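Nitrite oxidoreductase subunit B (Kuenenia stuttgartiensis, PDB 7B04) probably relays electrons through its iron-sulfur clusters between the catalytic subunit and the heme b subunit of a nitrite-oxidising complex. Local coordinates at residues L82-K95 / P107-V119. Sequence-based numbering, arbitrary orientation.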
# COMPACT_ATOMS: atom_id res chain seq x y z
N LEU A 82 20.08 -13.12 -23.70
CA LEU A 82 20.09 -14.31 -24.53
C LEU A 82 19.82 -14.01 -26.00
O LEU A 82 19.93 -14.91 -26.83
CB LEU A 82 19.07 -15.32 -24.00
CG LEU A 82 19.31 -15.78 -22.55
CD1 LEU A 82 18.16 -16.64 -22.05
CD2 LEU A 82 20.63 -16.53 -22.43
N ILE A 83 19.46 -12.77 -26.33
CA ILE A 83 19.19 -12.38 -27.71
C ILE A 83 20.04 -11.18 -28.09
O ILE A 83 19.80 -10.54 -29.12
CB ILE A 83 17.69 -12.07 -27.90
CG1 ILE A 83 17.28 -10.90 -27.01
CG2 ILE A 83 16.85 -13.29 -27.60
CD1 ILE A 83 15.89 -10.37 -27.30
N ASP A 84 21.04 -10.86 -27.27
CA ASP A 84 21.87 -9.68 -27.52
C ASP A 84 22.70 -9.88 -28.78
O ASP A 84 23.48 -10.84 -28.88
CB ASP A 84 22.77 -9.40 -26.32
CG ASP A 84 23.45 -8.04 -26.40
OD1 ASP A 84 23.13 -7.27 -27.33
OD2 ASP A 84 24.30 -7.75 -25.53
N SER A 85 22.54 -8.97 -29.74
CA SER A 85 23.28 -9.00 -30.99
C SER A 85 23.36 -7.59 -31.53
O SER A 85 22.43 -6.80 -31.33
CB SER A 85 22.61 -9.93 -32.02
OG SER A 85 23.29 -9.88 -33.26
N PRO A 86 24.46 -7.23 -32.21
CA PRO A 86 24.53 -5.90 -32.84
C PRO A 86 23.53 -5.71 -33.98
O PRO A 86 23.38 -4.58 -34.46
CB PRO A 86 25.97 -5.83 -33.36
CG PRO A 86 26.72 -6.86 -32.56
CD PRO A 86 25.73 -7.96 -32.31
N ASP A 87 22.85 -6.77 -34.42
CA ASP A 87 21.90 -6.69 -35.52
C ASP A 87 20.46 -6.44 -35.06
O ASP A 87 19.56 -6.40 -35.90
CB ASP A 87 21.94 -7.97 -36.35
CG ASP A 87 23.05 -7.95 -37.38
OD1 ASP A 87 23.12 -6.99 -38.17
OD2 ASP A 87 23.86 -8.91 -37.41
N ASN A 88 20.24 -6.26 -33.76
CA ASN A 88 18.90 -5.99 -33.24
C ASN A 88 18.62 -4.50 -33.45
O ASN A 88 18.92 -3.66 -32.61
CB ASN A 88 18.80 -6.37 -31.76
CG ASN A 88 18.94 -7.87 -31.54
OD1 ASN A 88 19.00 -8.65 -32.49
ND2 ASN A 88 18.99 -8.27 -30.27
N ILE A 89 18.03 -4.18 -34.60
CA ILE A 89 17.84 -2.80 -35.02
C ILE A 89 16.49 -2.66 -35.71
O ILE A 89 16.08 -3.54 -36.48
CB ILE A 89 18.97 -2.33 -35.96
CG1 ILE A 89 20.34 -2.43 -35.29
CG2 ILE A 89 18.74 -0.92 -36.46
CD1 ILE A 89 21.50 -2.49 -36.25
N TRP A 90 15.80 -1.55 -35.43
CA TRP A 90 14.55 -1.21 -36.09
C TRP A 90 14.83 -0.31 -37.29
O TRP A 90 15.76 0.51 -37.26
CB TRP A 90 13.60 -0.49 -35.14
CG TRP A 90 12.98 -1.32 -34.06
CD1 TRP A 90 13.49 -1.57 -32.81
CD2 TRP A 90 11.72 -2.00 -34.11
NE1 TRP A 90 12.63 -2.36 -32.09
CE2 TRP A 90 11.53 -2.64 -32.87
CE3 TRP A 90 10.73 -2.13 -35.09
CZ2 TRP A 90 10.40 -3.40 -32.59
CZ3 TRP A 90 9.61 -2.88 -34.81
CH2 TRP A 90 9.45 -3.51 -33.57
N TYR A 91 14.04 -0.47 -38.35
CA TYR A 91 14.11 0.43 -39.50
C TYR A 91 12.73 1.03 -39.74
O TYR A 91 11.77 0.31 -40.00
CB TYR A 91 14.64 -0.25 -40.77
CG TYR A 91 16.12 -0.57 -40.66
CD1 TYR A 91 16.98 0.37 -40.11
CD2 TYR A 91 16.67 -1.71 -41.25
CE1 TYR A 91 18.33 0.13 -40.01
CE2 TYR A 91 18.04 -1.94 -41.18
CZ TYR A 91 18.86 -1.01 -40.56
OH TYR A 91 20.22 -1.20 -40.46
N THR A 92 12.65 2.36 -39.64
CA THR A 92 11.37 3.07 -39.59
C THR A 92 10.87 3.65 -40.91
O THR A 92 9.69 4.03 -40.98
CB THR A 92 11.49 4.23 -38.60
OG1 THR A 92 12.48 5.15 -39.09
CG2 THR A 92 11.94 3.73 -37.24
N ASP A 93 11.70 3.73 -41.95
CA ASP A 93 11.31 4.50 -43.13
C ASP A 93 10.14 3.87 -43.88
O ASP A 93 9.24 4.59 -44.33
CB ASP A 93 12.51 4.74 -44.04
CG ASP A 93 13.33 5.94 -43.58
OD1 ASP A 93 13.68 5.99 -42.38
OD2 ASP A 93 13.58 6.85 -44.40
N ASP A 94 10.12 2.55 -44.02
CA ASP A 94 9.05 1.89 -44.77
C ASP A 94 7.93 1.40 -43.87
O ASP A 94 7.21 0.45 -44.23
CB ASP A 94 9.63 0.73 -45.58
N LYS A 95 7.73 2.13 -42.78
CA LYS A 95 6.64 1.85 -41.83
C LYS A 95 5.34 2.23 -42.53
O LYS A 95 5.35 3.22 -43.22
CB LYS A 95 6.89 2.58 -40.52
CG LYS A 95 6.27 3.95 -40.38
CD LYS A 95 6.67 4.60 -39.08
CE LYS A 95 6.35 6.07 -39.01
NZ LYS A 95 7.48 6.86 -38.49
N PRO A 107 3.25 -1.22 -38.53
CA PRO A 107 3.04 0.17 -38.06
C PRO A 107 4.29 0.82 -37.51
O PRO A 107 4.50 2.02 -37.73
CB PRO A 107 1.96 0.02 -36.98
CG PRO A 107 1.43 -1.37 -37.12
CD PRO A 107 2.53 -2.19 -37.69
N TYR A 108 5.13 0.08 -36.78
CA TYR A 108 6.32 0.66 -36.17
C TYR A 108 7.54 0.63 -37.07
O TYR A 108 8.49 1.38 -36.83
CB TYR A 108 6.63 -0.07 -34.86
CG TYR A 108 5.41 -0.34 -34.01
CD1 TYR A 108 4.67 0.70 -33.48
CD2 TYR A 108 4.99 -1.64 -33.76
CE1 TYR A 108 3.55 0.47 -32.72
CE2 TYR A 108 3.87 -1.89 -33.00
CZ TYR A 108 3.15 -0.83 -32.47
OH TYR A 108 2.03 -1.07 -31.71
N GLY A 109 7.55 -0.22 -38.09
CA GLY A 109 8.71 -0.35 -38.95
C GLY A 109 9.04 -1.81 -39.17
O GLY A 109 8.14 -2.65 -39.22
N THR A 110 10.33 -2.13 -39.31
CA THR A 110 10.76 -3.51 -39.46
C THR A 110 11.97 -3.76 -38.57
O THR A 110 12.98 -3.07 -38.69
CB THR A 110 11.09 -3.85 -40.92
OG1 THR A 110 9.99 -3.47 -41.75
CG2 THR A 110 11.35 -5.34 -41.07
N TYR A 111 11.85 -4.74 -37.68
CA TYR A 111 12.92 -5.13 -36.77
C TYR A 111 13.66 -6.30 -37.42
O TYR A 111 13.06 -7.35 -37.66
CB TYR A 111 12.34 -5.51 -35.41
CG TYR A 111 13.30 -6.07 -34.38
CD1 TYR A 111 14.27 -5.27 -33.79
CD2 TYR A 111 13.21 -7.39 -33.97
CE1 TYR A 111 15.14 -5.78 -32.83
CE2 TYR A 111 14.07 -7.91 -33.02
CZ TYR A 111 15.03 -7.10 -32.45
OH TYR A 111 15.88 -7.62 -31.50
N GLU A 112 14.95 -6.11 -37.68
CA GLU A 112 15.75 -7.12 -38.37
C GLU A 112 16.56 -7.97 -37.40
O GLU A 112 17.43 -8.72 -37.84
CB GLU A 112 16.68 -6.46 -39.39
CG GLU A 112 16.03 -5.37 -40.24
CD GLU A 112 15.25 -5.92 -41.42
OE1 GLU A 112 15.17 -7.15 -41.58
OE2 GLU A 112 14.71 -5.10 -42.20
N GLY A 113 16.27 -7.88 -36.11
CA GLY A 113 16.90 -8.73 -35.13
C GLY A 113 16.16 -10.05 -34.97
O GLY A 113 15.03 -10.22 -35.41
N ASP A 114 16.83 -10.99 -34.31
CA ASP A 114 16.29 -12.33 -34.14
C ASP A 114 15.42 -12.42 -32.90
O ASP A 114 15.76 -11.91 -31.83
CB ASP A 114 17.43 -13.35 -34.04
CG ASP A 114 18.29 -13.39 -35.28
OD1 ASP A 114 17.82 -12.95 -36.35
OD2 ASP A 114 19.45 -13.85 -35.18
N THR A 115 14.27 -13.07 -33.06
CA THR A 115 13.38 -13.36 -31.95
C THR A 115 13.92 -14.53 -31.13
O THR A 115 14.87 -15.20 -31.52
CB THR A 115 11.97 -13.67 -32.45
OG1 THR A 115 11.95 -14.97 -33.04
CG2 THR A 115 11.53 -12.64 -33.48
N ILE A 116 13.30 -14.75 -29.96
CA ILE A 116 13.71 -15.87 -29.12
C ILE A 116 13.58 -17.19 -29.86
O ILE A 116 14.33 -18.14 -29.60
CB ILE A 116 12.90 -15.88 -27.81
CG1 ILE A 116 11.41 -16.05 -28.09
CG2 ILE A 116 13.15 -14.60 -27.02
CD1 ILE A 116 10.60 -16.48 -26.88
N PHE A 117 12.63 -17.28 -30.80
CA PHE A 117 12.51 -18.48 -31.62
C PHE A 117 13.63 -18.57 -32.64
O PHE A 117 14.22 -19.64 -32.83
CB PHE A 117 11.14 -18.50 -32.31
CG PHE A 117 9.99 -18.21 -31.39
CD1 PHE A 117 9.50 -19.19 -30.54
CD2 PHE A 117 9.41 -16.95 -31.36
CE1 PHE A 117 8.44 -18.92 -29.69
CE2 PHE A 117 8.35 -16.68 -30.52
CZ PHE A 117 7.87 -17.67 -29.68
N GLU A 118 13.95 -17.45 -33.30
CA GLU A 118 14.96 -17.46 -34.34
C GLU A 118 16.38 -17.55 -33.78
O GLU A 118 17.26 -18.11 -34.44
CB GLU A 118 14.82 -16.21 -35.22
CG GLU A 118 13.44 -16.08 -35.86
CD GLU A 118 13.20 -14.70 -36.46
OE1 GLU A 118 14.05 -13.81 -36.26
OE2 GLU A 118 12.17 -14.52 -37.13
N VAL A 119 16.62 -17.02 -32.58
CA VAL A 119 17.91 -17.23 -31.93
C VAL A 119 18.11 -18.72 -31.66
O VAL A 119 19.20 -19.26 -31.88
CB VAL A 119 18.00 -16.40 -30.63
CG1 VAL A 119 19.18 -16.87 -29.79
CG2 VAL A 119 18.14 -14.93 -30.95
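W90 and Y111 form a non-hydrogen-bonded pair in a two-stranded antiparallel sheet, 89-91 against 110-111, which I89 and W90 extend across the subunit interface by pairing in parallel with a strand of the subunit A chain. Three backbone bonds join the two segments: Y91 and T110 exchange one each way, and E112 N, just past the end of its strand, reaches I89 O at 3.1 Å, almost straight at 169°.

Y111 can be followed outward. With CG anti to the backbone N (chi1 174°), the side chain runs from W90 toward N88. Its CB sits over the six-membered ring of W90, 3.6 Å from the centroid, a CH-pi contact that suits a broad indole. Y111 CD1 then lies 3.7 Å from W90 NE1, the two rings meeting obliquely with their planes inclined by 40°; CE1 passes I89 N and the carbonyl carbon of N88. At the tip, Y111 OH lies 3.4 Å from both N88 OD1 and N88 ND2, at angles that make neither a hydrogen bond. I1144 of subunit A also packs on W90, N88 and Y111.

Glycine suits position 109, where phi is positive, a region this residue adopts readily. Farther along, I83 CG2 meets V119 CG2 (3.9 Å) and I116 CG2, two apolar residues on the first turn of helix 116-123; the I116 side chain is about 7 Å from a [4Fe-4S] cluster. Asparagine suits position 88, the last residue of the type I turn from S85, because its amide ties that end back: N88 ND2 donates to I83 O at 2.7 Å.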